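Beta-N-acetylglucosaminidase Nag2 (Vibrio harveyi, PDB 6EZS) probably hydrolyses terminal non-reducing N-acetyl-D-hexosamine residues from N-acetyl-beta-D-hexosaminides, as a family 20 glycoside hydrolase. Local coordinates at residues F97-I102 against R112-V117; W487-H492 against Y503-E508; V522-Q527 against Q578-C583. One frame throughout, in Å; residues are numbered along the deposited sequence.

From the N terminus the chain first builds a beta sheet, and interaction 1 closes a short hairpin in it, with nine residues between its segments. Much later, inside the catalytic barrel, interaction 2 closes a loop with ten residues between its segments, linking strands 483-487 and 501-504. Interaction 3 follows with a longer loop of fifty residues, joining strand 521-523 to the last barrel strand, 574-581. The three are in series; none encloses or crosses another. Interactions 2 and 3 touch directly, since strands 501-504 and 521-523 are neighbours, and both reach the bound NAG. Interaction 1 stands apart, its centre about 39 Å from that of interaction 2 and about 32 Å from that of interaction 3.

Interaction 1: residues F97-I102 against R112-V117; sequences FNEAMI and RAQVDV
Ala-100 to Ile-102 run antiparallel to Arg-112 to Val-117, with Ile-102 and Ala-113 forming a hydrogen-bonded pair: Ile-102 N gives to Ala-113 O at 2.9 Å and Ala-113 N returns a bond to Ile-102 O at 3.2 Å. Two residues along, Val-115 N bonds to Ala-100 O at 3.1 Å. The return link of this pair runs through a water, which accepts from Ala-100 N at 2.9 Å and lies 2.7 Å from Val-115 O and close to Gln-114 OE1.

On the face of Ala-100, Ile-102 and Val-115 apolar groups meet. Val-117 comes in beside them, its CG2 3.7 Å from the Ala-100 methyl CB, and the Ile-102 and Val-115 side chains cross at about a right angle, CG2 to CG2 3.8 Å. Phe-97 offers only its CB to Val-117 CG1; its ring turns off to stack on Phe-41. On the other face Gln-114 folds back at chi2 (-85°), which lays its amide over Ala-100 O, with NE2 3.6 Å from that oxygen. The Glu-99 carboxylate stands nearly perpendicular to this amide, but its firm partners are the backbone N atoms of His-336 and Leu-337, and Arg-112 pairs with Asp-327. Strands 38-42 and 6-16 flank the pair, which is a beta hairpin in the middle of the eight-stranded N-terminal sheet.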
loop_
_atom_site.group_PDB
_atom_site.type_symbol
_atom_site.label_atom_id
_atom_site.label_comp_id
_atom_site.label_asym_id
_atom_site.label_seq_id
_atom_site.Cartn_x
_atom_site.Cartn_y
_atom_site.Cartn_z
ATOM N N PHE A 97 10.607 14.445 13.467
ATOM C CA PHE A 97 9.325 14.331 14.153
ATOM C C PHE A 97 8.220 14.797 13.226
ATOM O O PHE A 97 8.314 15.891 12.693
ATOM C CB PHE A 97 9.303 15.185 15.440
ATOM C CG PHE A 97 10.395 14.864 16.453
ATOM C CD1 PHE A 97 11.104 13.664 16.423
ATOM C CD2 PHE A 97 10.681 15.762 17.468
ATOM C CE1 PHE A 97 12.096 13.381 17.354
ATOM C CE2 PHE A 97 11.663 15.483 18.423
ATOM C CZ PHE A 97 12.373 14.289 18.371
ATOM N N ASN A 98 7.193 13.975 12.999
ATOM C CA ASN A 98 6.061 14.397 12.141
ATOM C C ASN A 98 5.196 15.434 12.870
ATOM O O ASN A 98 4.724 16.406 12.272
ATOM C CB ASN A 98 5.170 13.221 11.733
ATOM C CG ASN A 98 5.908 12.128 10.962
ATOM O OD1 ASN A 98 6.975 12.343 10.362
ATOM N ND2 ASN A 98 5.325 10.928 10.978
ATOM N N GLU A 99 4.978 15.189 14.164
ATOM C CA GLU A 99 4.221 16.084 15.032
ATOM C C GLU A 99 4.753 16.020 16.444
ATOM O O GLU A 99 5.402 15.056 16.832
ATOM C CB GLU A 99 2.744 15.696 15.058
ATOM C CG GLU A 99 1.973 16.000 13.787
ATOM C CD GLU A 99 0.514 15.575 13.879
ATOM O OE1 GLU A 99 -0.015 15.478 15.020
ATOM O OE2 GLU A 99 -0.111 15.339 12.809
ATOM N N ALA A 100 4.449 17.057 17.204
ATOM C CA ALA A 100 4.763 17.109 18.621
ATOM C C ALA A 100 3.681 17.868 19.369
ATOM O O ALA A 100 2.905 18.622 18.777
ATOM C CB ALA A 100 6.112 17.761 18.845
ATOM N N MET A 101 3.629 17.648 20.675
ATOM C CA MET A 101 2.692 18.346 21.536
ATOM C C MET A 101 3.141 18.277 22.977
ATOM O O MET A 101 4.060 17.537 23.310
ATOM C CB MET A 101 1.288 17.776 21.379
ATOM C CG MET A 101 1.019 16.488 22.114
ATOM S SD MET A 101 -0.472 15.736 21.455
ATOM C CE MET A 101 -1.699 16.944 21.975
ATOM N N ILE A 102 2.485 19.055 23.829
ATOM C CA ILE A 102 2.824 19.062 25.263
ATOM C C ILE A 102 1.610 18.864 26.157
ATOM O O ILE A 102 0.480 19.112 25.758
ATOM C CB ILE A 102 3.592 20.331 25.713
ATOM C CG1 ILE A 102 2.908 21.596 25.202
ATOM C CG2 ILE A 102 5.039 20.266 25.253
ATOM C CD1 ILE A 102 3.281 22.822 26.001
ATOM N N ARG A 112 -3.408 20.842 27.114
ATOM C CA ARG A 112 -2.712 20.314 25.938
ATOM C C ARG A 112 -2.468 21.417 24.919
ATOM O O ARG A 112 -3.353 22.240 24.680
ATOM C CB ARG A 112 -3.544 19.214 25.270
ATOM C CG ARG A 112 -3.443 17.858 25.937
ATOM C CD ARG A 112 -4.339 16.842 25.255
ATOM N NE ARG A 112 -4.800 15.799 26.168
ATOM C CZ ARG A 112 -5.837 14.985 25.947
ATOM N NH1 ARG A 112 -6.559 15.061 24.823
ATOM N NH2 ARG A 112 -6.158 14.075 26.865
ATOM N N ALA A 113 -1.289 21.408 24.299
ATOM C CA ALA A 113 -0.972 22.327 23.198
ATOM C C ALA A 113 -0.138 21.639 22.115
ATOM O O ALA A 113 0.780 20.872 22.420
ATOM C CB ALA A 113 -0.246 23.559 23.725
ATOM N N GLN A 114 -0.469 21.925 20.855
ATOM C CA GLN A 114 0.368 21.526 19.719
ATOM C C GLN A 114 1.708 22.316 19.742
ATOM O O GLN A 114 1.747 23.486 20.116
ATOM C CB GLN A 114 -0.387 21.665 18.374
ATOM C CG GLN A 114 -1.195 20.415 17.969
ATOM C CD GLN A 114 -0.364 19.331 17.227
ATOM O OE1 GLN A 114 0.346 19.624 16.256
ATOM N NE2 GLN A 114 -0.463 18.068 17.680
ATOM N N VAL A 115 2.798 21.639 19.379
ATOM C CA VAL A 115 4.145 22.223 19.347
ATOM C C VAL A 115 4.564 22.356 17.885
ATOM O O VAL A 115 4.344 21.453 17.077
ATOM C CB VAL A 115 5.162 21.344 20.120
ATOM C CG1 VAL A 115 6.573 21.901 20.045
ATOM C CG2 VAL A 115 4.763 21.220 21.581
ATOM N N ASP A 116 5.158 23.491 17.544
ATOM C CA ASP A 116 5.673 23.704 16.203
ATOM C C ASP A 116 7.011 22.986 16.059
ATOM O O ASP A 116 7.934 23.206 16.845
ATOM C CB ASP A 116 5.823 25.195 15.905
ATOM C CG ASP A 116 4.491 25.860 15.587
ATOM O OD1 ASP A 116 3.777 25.378 14.662
ATOM O OD2 ASP A 116 4.164 26.870 16.264
ATOM N N VAL A 117 7.101 22.124 15.053
ATOM C CA VAL A 117 8.277 21.288 14.857
ATOM C C VAL A 117 9.081 21.859 13.706
ATOM O O VAL A 117 8.653 21.798 12.558
ATOM C CB VAL A 117 7.900 19.824 14.548
ATOM C CG1 VAL A 117 9.143 18.942 14.522
ATOM C CG2 VAL A 117 6.899 19.293 15.577
HETATM O O HOH W 1 3.220 19.310 15.806
#

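Interaction 2: residues W487-H492 against Y503-E508; sequences WEEAQH and YSWLSE. With NAG (2-acetamido-2-deoxy-beta-D-glucopyranose), chain C.
Trp-487 and Tyr-503 face each other as a parallel bridge, and here the packing is tight. Tyr-503 CB comes within 3.3 Å of Trp-487 CE3, and the ring planes of the two residues are almost perpendicular at 86°. From another direction Trp-505 brings its edge toward the face of Trp-487 in an offset edge-to-face pair, CZ3 lying 3.6 Å from Trp-487 CB. The acetamido methyl C8 of NAG rests over one face of the Trp-487 indole, 3.5 Å from NE1, and also meets Trp-505 CZ3, so Trp-487 and Trp-505 wall the acetamido end of the sugar site. Glu-367 takes the Trp-487 N-H and holds that indole in its rotation.

Glu-488 belongs to this packed part. With CG set between the backbone N and the carbonyl carbon (chi1 46°), its chain runs out across Trp-505: CG makes a CH-pi contact over the six-membered ring, and OE1 hangs above the same indole. Leu-506 N reaches Glu-488 OE2 at 3.4 Å in a weak bond, and Glu-488 N to Tyr-503 O is also weak. The looser side begins beyond it. Toward solvent, Leu-506 contributes CB, 3.3 Å from Glu-488 OE1, and partly exposed Glu-489 stays farther off, its carboxylate near Glu-438, the predicted proton donor.

Strand 501-504 lies between strands 483-487 and 521-523 in the barrel. Behind it Ser-504 touches helix 508-516, which Ser-507 caps at its N terminus, while Gln-491 of the 3-10 turn packs on Cys-514 of the same helix.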
loop_
_atom_site.group_PDB
_atom_site.type_symbol
_atom_site.label_atom_id
_atom_site.label_comp_id
_atom_site.label_asym_id
_atom_site.label_seq_id
_atom_site.Cartn_x
_atom_site.Cartn_y
_atom_site.Cartn_z
ATOM N N TRP A 487 2.848 -13.718 3.331
ATOM C CA TRP A 487 4.137 -13.093 3.044
ATOM C C TRP A 487 5.223 -14.148 3.155
ATOM O O TRP A 487 5.067 -15.143 3.853
ATOM C CB TRP A 487 4.445 -11.972 4.014
ATOM C CG TRP A 487 3.491 -10.811 3.999
ATOM C CD1 TRP A 487 2.735 -10.365 5.056
ATOM C CD2 TRP A 487 3.205 -9.926 2.905
ATOM N NE1 TRP A 487 1.986 -9.281 4.681
ATOM C CE2 TRP A 487 2.250 -8.985 3.369
ATOM C CE3 TRP A 487 3.659 -9.837 1.569
ATOM C CZ2 TRP A 487 1.743 -7.975 2.561
ATOM C CZ3 TRP A 487 3.136 -8.843 0.746
ATOM C CH2 TRP A 487 2.184 -7.922 1.251
ATOM N N GLU A 488 6.335 -13.898 2.473
ATOM C CA GLU A 488 7.370 -14.928 2.208
ATOM C C GLU A 488 7.912 -15.793 3.343
ATOM O O GLU A 488 8.384 -16.903 3.102
ATOM C CB GLU A 488 8.530 -14.352 1.441
ATOM C CG GLU A 488 9.042 -13.040 1.965
ATOM C CD GLU A 488 10.424 -12.777 1.457
ATOM O OE1 GLU A 488 11.181 -12.140 2.234
ATOM O OE2 GLU A 488 10.735 -13.234 0.312
ATOM N N GLU A 489 7.854 -15.271 4.555
ATOM C CA GLU A 489 8.332 -15.977 5.734
ATOM C C GLU A 489 7.572 -17.273 6.023
ATOM O O GLU A 489 8.128 -18.215 6.606
ATOM C CB GLU A 489 8.196 -15.075 6.959
ATOM C CG GLU A 489 9.441 -15.021 7.789
ATOM C CD GLU A 489 10.398 -13.933 7.321
ATOM O OE1 GLU A 489 10.021 -12.729 7.308
ATOM O OE2 GLU A 489 11.546 -14.280 6.982
ATOM N N ALA A 490 6.291 -17.278 5.646
ATOM C CA ALA A 490 5.405 -18.428 5.781
ATOM C C ALA A 490 5.937 -19.707 5.162
ATOM O O ALA A 490 5.569 -20.778 5.603
ATOM C CB ALA A 490 4.055 -18.106 5.167
ATOM N N GLN A 491 6.770 -19.578 4.130
ATOM C CA GLN A 491 7.384 -20.719 3.433
ATOM C C GLN A 491 8.381 -21.533 4.264
ATOM O O GLN A 491 8.596 -22.716 3.987
ATOM C CB GLN A 491 8.054 -20.248 2.124
ATOM C CG GLN A 491 9.551 -20.537 2.043
ATOM C CD GLN A 491 10.323 -19.569 1.188
ATOM O OE1 GLN A 491 11.146 -19.998 0.387
ATOM N NE2 GLN A 491 10.105 -18.258 1.380
ATOM N N HIS A 492 9.019 -20.888 5.236
ATOM C CA HIS A 492 10.035 -21.545 6.054
ATOM C C HIS A 492 9.361 -22.356 7.131
ATOM O O HIS A 492 8.276 -22.015 7.576
ATOM C CB HIS A 492 11.002 -20.529 6.641
ATOM C CG HIS A 492 11.750 -19.772 5.593
ATOM N ND1 HIS A 492 11.956 -18.409 5.653
ATOM C CD2 HIS A 492 12.287 -20.183 4.420
ATOM C CE1 HIS A 492 12.612 -18.016 4.576
ATOM N NE2 HIS A 492 12.816 -19.071 3.807
ATOM N N TYR A 503 3.968 -14.340 -1.081
ATOM C CA TYR A 503 4.297 -12.981 -1.526
ATOM C C TYR A 503 5.754 -12.689 -1.157
ATOM O O TYR A 503 6.072 -12.477 0.008
ATOM C CB TYR A 503 3.332 -11.971 -0.891
ATOM C CG TYR A 503 1.993 -11.948 -1.575
ATOM C CD1 TYR A 503 1.201 -13.084 -1.624
ATOM C CD2 TYR A 503 1.525 -10.811 -2.204
ATOM C CE1 TYR A 503 -0.021 -13.094 -2.279
ATOM C CE2 TYR A 503 0.293 -10.808 -2.863
ATOM C CZ TYR A 503 -0.474 -11.961 -2.893
ATOM O OH TYR A 503 -1.687 -11.985 -3.544
ATOM N N SER A 504 6.630 -12.741 -2.160
ATOM C CA SER A 504 8.066 -12.564 -1.987
ATOM C C SER A 504 8.533 -11.118 -2.201
ATOM O O SER A 504 8.443 -10.590 -3.304
ATOM C CB SER A 504 8.801 -13.487 -2.943
ATOM O OG SER A 504 10.199 -13.324 -2.799
ATOM N N TRP A 505 9.037 -10.484 -1.134
ATOM C CA TRP A 505 9.640 -9.134 -1.233
ATOM C C TRP A 505 11.160 -9.065 -1.117
ATOM O O TRP A 505 11.730 -8.021 -1.376
ATOM C CB TRP A 505 9.022 -8.184 -0.215
ATOM C CG TRP A 505 9.568 -8.304 1.156
ATOM C CD1 TRP A 505 10.809 -7.911 1.603
ATOM C CD2 TRP A 505 8.881 -8.824 2.288
ATOM N NE1 TRP A 505 10.933 -8.187 2.941
ATOM C CE2 TRP A 505 9.763 -8.741 3.386
ATOM C CE3 TRP A 505 7.615 -9.364 2.480
ATOM C CZ2 TRP A 505 9.408 -9.161 4.641
ATOM C CZ3 TRP A 505 7.276 -9.778 3.718
ATOM C CH2 TRP A 505 8.163 -9.681 4.789
ATOM N N LEU A 506 11.810 -10.147 -0.706
ATOM C CA LEU A 506 13.252 -10.134 -0.498
ATOM C C LEU A 506 14.034 -9.946 -1.799
ATOM O O LEU A 506 14.803 -9.009 -1.948
ATOM C CB LEU A 506 13.705 -11.419 0.192
ATOM C CG LEU A 506 15.167 -11.408 0.659
ATOM C CD1 LEU A 506 15.462 -10.333 1.711
ATOM C CD2 LEU A 506 15.538 -12.778 1.198
ATOM N N SER A 507 13.833 -10.866 -2.727
ATOM C CA SER A 507 14.644 -10.941 -3.938
ATOM C C SER A 507 13.977 -11.905 -4.901
ATOM O O SER A 507 13.172 -12.754 -4.487
ATOM C CB SER A 507 16.100 -11.381 -3.640
ATOM O OG SER A 507 16.219 -12.756 -3.289
ATOM N N GLU A 508 14.318 -11.755 -6.176
ATOM C CA GLU A 508 13.847 -12.666 -7.216
ATOM C C GLU A 508 14.419 -14.089 -7.029
ATOM O O GLU A 508 13.728 -15.094 -7.233
ATOM C CB GLU A 508 14.222 -12.120 -8.588
ATOM C CG GLU A 508 13.361 -12.664 -9.700
ATOM C CD GLU A 508 13.711 -12.020 -11.026
ATOM O OE1 GLU A 508 13.036 -11.020 -11.385
ATOM O OE2 GLU A 508 14.659 -12.498 -11.709
HETATM C C1 NAG C . 7.437 -3.621 4.624
HETATM C C2 NAG C . 6.569 -4.127 5.804
HETATM C C3 NAG C . 5.533 -3.118 6.302
HETATM C C4 NAG C . 6.098 -1.719 6.420
HETATM C C5 NAG C . 6.996 -1.407 5.232
HETATM C C6 NAG C . 7.689 -0.051 5.353
HETATM C C7 NAG C . 5.829 -6.513 5.913
HETATM C C8 NAG C . 4.928 -7.495 5.223
HETATM N N2 NAG C . 5.823 -5.318 5.329
HETATM O O1 NAG C . 8.495 -4.513 4.303
HETATM O O3 NAG C . 5.049 -3.511 7.582
HETATM O O4 NAG C . 4.979 -0.836 6.482
HETATM O O5 NAG C . 7.974 -2.436 5.172
HETATM O O6 NAG C . 8.189 0.313 4.063
HETATM O O7 NAG C . 6.477 -6.801 6.912
#

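Interaction 3: residues V522-Q527 against Q578-C583; sequences VLQPAQ and QTALWC. With NAG (2-acetamido-2-deoxy-beta-D-glucopyranose), chain C.
Leu-523 and Gln-578 join the last two parallel strands of the family 20 TIM barrel, 521-523 and 574-581, near their C-terminal ends, on the way to the sugar site. Gln-578 N donates to Leu-523 O at 2.8 Å; the strand 521-523 then stops, and side chains add to the pairing.

Two glutamines carry it on. In both, CG stands opposite the backbone N (chi1 -160° in Gln-524, -174° in Gln-578) and the chain runs extended, which brings their amides together with planes 37° apart. Gln-578 NE2 gives a nearly straight bond to Gln-524 OE1, 2.8 Å long, the acceptor lying in the amide plane of Gln-578. The other end of that amide, OE1, is bonded to Tyr-265 OH, so the group is fixed from two sides in a buried place. Gln-524 CG sits against the backbone at Gln-578 O, 3.1 Å away, and the Ala-580 methyl backs Gln-524 OE1 at 3.5 Å. Lower in the barrel, Val-522 CG1 meets Gln-578 CB at 3.9 Å.

Past the strand end, Trp-582 lays its indole flat along the sugar, a carbohydrate-aromatic platform, while Asp-532, Trp-546, Arg-274 and Glu-584 bond NAG. NAG C3 stands 3.7 Å above the Trp-582 ring plane, and NAG O4 comes to 3.4 Å from Trp-582 CE3.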
loop_
_atom_site.group_PDB
_atom_site.type_symbol
_atom_site.label_atom_id
_atom_site.label_comp_id
_atom_site.label_asym_id
_atom_site.label_seq_id
_atom_site.Cartn_x
_atom_site.Cartn_y
_atom_site.Cartn_z
ATOM N N VAL A 522 3.936 -14.562 -5.710
ATOM C CA VAL A 522 3.759 -13.224 -6.259
ATOM C C VAL A 522 5.024 -12.421 -5.952
ATOM O O VAL A 522 5.465 -12.344 -4.801
ATOM C CB VAL A 522 2.522 -12.534 -5.653
ATOM C CG1 VAL A 522 2.379 -11.118 -6.187
ATOM C CG2 VAL A 522 1.265 -13.327 -5.969
ATOM N N LEU A 523 5.601 -11.827 -6.986
ATOM C CA LEU A 523 6.778 -11.003 -6.816
ATOM C C LEU A 523 6.384 -9.591 -6.415
ATOM O O LEU A 523 5.688 -8.903 -7.170
ATOM C CB LEU A 523 7.600 -10.975 -8.105
ATOM C CG LEU A 523 7.968 -12.354 -8.669
ATOM C CD1 LEU A 523 8.856 -12.219 -9.882
ATOM C CD2 LEU A 523 8.663 -13.218 -7.643
ATOM N N GLN A 524 6.853 -9.166 -5.233
ATOM C CA GLN A 524 6.660 -7.796 -4.728
ATOM C C GLN A 524 7.950 -7.279 -4.054
ATOM O O GLN A 524 7.934 -6.940 -2.862
ATOM C CB GLN A 524 5.482 -7.778 -3.730
ATOM C CG GLN A 524 4.865 -6.403 -3.503
ATOM C CD GLN A 524 4.120 -6.276 -2.187
ATOM O OE1 GLN A 524 2.896 -6.175 -2.158
ATOM N NE2 GLN A 524 4.856 -6.271 -1.102
ATOM N N PRO A 525 9.069 -7.198 -4.809
ATOM C CA PRO A 525 10.367 -6.845 -4.201
ATOM C C PRO A 525 10.408 -5.446 -3.595
ATOM O O PRO A 525 10.055 -4.475 -4.278
ATOM C CB PRO A 525 11.368 -6.927 -5.369
ATOM C CG PRO A 525 10.629 -7.513 -6.504
ATOM C CD PRO A 525 9.172 -7.289 -6.277
ATOM N N ALA A 526 10.850 -5.360 -2.338
ATOM C CA ALA A 526 10.943 -4.090 -1.614
ATOM C C ALA A 526 11.760 -3.025 -2.349
ATOM O O ALA A 526 11.373 -1.852 -2.382
ATOM C CB ALA A 526 11.502 -4.305 -0.206
ATOM N N GLN A 527 12.860 -3.452 -2.953
ATOM C CA GLN A 527 13.799 -2.553 -3.625
ATOM C C GLN A 527 13.208 -1.825 -4.858
ATOM O O GLN A 527 13.612 -0.710 -5.171
ATOM C CB GLN A 527 15.044 -3.362 -4.008
ATOM C CG GLN A 527 16.284 -2.549 -4.339
ATOM C CD GLN A 527 17.480 -3.418 -4.758
ATOM O OE1 GLN A 527 17.361 -4.630 -4.986
ATOM N NE2 GLN A 527 18.644 -2.790 -4.855
ATOM N N GLN A 578 3.393 -7.457 -8.016
ATOM C CA GLN A 578 2.619 -6.513 -7.229
ATOM C C GLN A 578 3.429 -5.323 -6.726
ATOM O O GLN A 578 4.601 -5.442 -6.404
ATOM C CB GLN A 578 1.957 -7.218 -6.052
ATOM C CG GLN A 578 1.031 -6.314 -5.271
ATOM C CD GLN A 578 0.125 -7.090 -4.370
ATOM O OE1 GLN A 578 -0.949 -7.515 -4.793
ATOM N NE2 GLN A 578 0.559 -7.300 -3.114
ATOM N N THR A 579 2.758 -4.185 -6.632
ATOM C CA THR A 579 3.360 -2.968 -6.094
ATOM C C THR A 579 2.559 -2.570 -4.860
ATOM O O THR A 579 1.377 -2.878 -4.770
ATOM C CB THR A 579 3.476 -1.847 -7.164
ATOM O OG1 THR A 579 4.031 -0.676 -6.561
ATOM C CG2 THR A 579 2.147 -1.498 -7.780
ATOM N N ALA A 580 3.208 -1.942 -3.888
ATOM C CA ALA A 580 2.559 -1.692 -2.595
ATOM C C ALA A 580 2.811 -0.298 -2.075
ATOM O O ALA A 580 3.894 0.244 -2.253
ATOM C CB ALA A 580 2.984 -2.721 -1.554
ATOM N N LEU A 581 1.790 0.253 -1.413
ATOM C CA LEU A 581 1.882 1.547 -0.749
ATOM C C LEU A 581 1.685 1.351 0.742
ATOM O O LEU A 581 0.601 1.036 1.189
ATOM C CB LEU A 581 0.846 2.531 -1.290
ATOM C CG LEU A 581 1.060 3.986 -0.854
ATOM C CD1 LEU A 581 2.339 4.590 -1.441
ATOM C CD2 LEU A 581 -0.136 4.835 -1.240
ATOM N N TRP A 582 2.754 1.531 1.499
ATOM C CA TRP A 582 2.703 1.492 2.954
ATOM C C TRP A 582 2.483 2.922 3.421
ATOM O O TRP A 582 3.051 3.856 2.859
ATOM C CB TRP A 582 3.983 0.881 3.499
ATOM C CG TRP A 582 4.203 -0.480 2.954
ATOM C CD1 TRP A 582 5.050 -0.845 1.939
ATOM C CD2 TRP A 582 3.528 -1.681 3.356
ATOM N NE1 TRP A 582 4.965 -2.197 1.716
ATOM C CE2 TRP A 582 4.039 -2.732 2.568
ATOM C CE3 TRP A 582 2.547 -1.968 4.313
ATOM C CZ2 TRP A 582 3.600 -4.043 2.707
ATOM C CZ3 TRP A 582 2.127 -3.275 4.463
ATOM C CH2 TRP A 582 2.650 -4.294 3.668
ATOM N N CYS A 583 1.635 3.099 4.426
ATOM C CA CYS A 583 1.052 4.417 4.689
ATOM C C CYS A 583 1.404 5.033 6.017
ATOM O O CYS A 583 0.651 5.879 6.507
ATOM C CB CYS A 583 -0.460 4.357 4.489
ATOM S SG CYS A 583 -0.861 4.311 2.737
HETATM C C1 NAG C . 7.437 -3.621 4.624
HETATM C C2 NAG C . 6.569 -4.127 5.804
HETATM C C3 NAG C . 5.533 -3.118 6.302
HETATM C C4 NAG C . 6.098 -1.719 6.420
HETATM C C5 NAG C . 6.996 -1.407 5.232
HETATM C C6 NAG C . 7.689 -0.051 5.353
HETATM C C7 NAG C . 5.829 -6.513 5.913
HETATM C C8 NAG C . 4.928 -7.495 5.223
HETATM N N2 NAG C . 5.823 -5.318 5.329
HETATM O O1 NAG C . 8.495 -4.513 4.303
HETATM O O3 NAG C . 5.049 -3.511 7.582
HETATM O O4 NAG C . 4.979 -0.836 6.482
HETATM O O5 NAG C . 7.974 -2.436 5.172
HETATM O O6 NAG C . 8.189 0.313 4.063
HETATM O O7 NAG C . 6.477 -6.801 6.912
#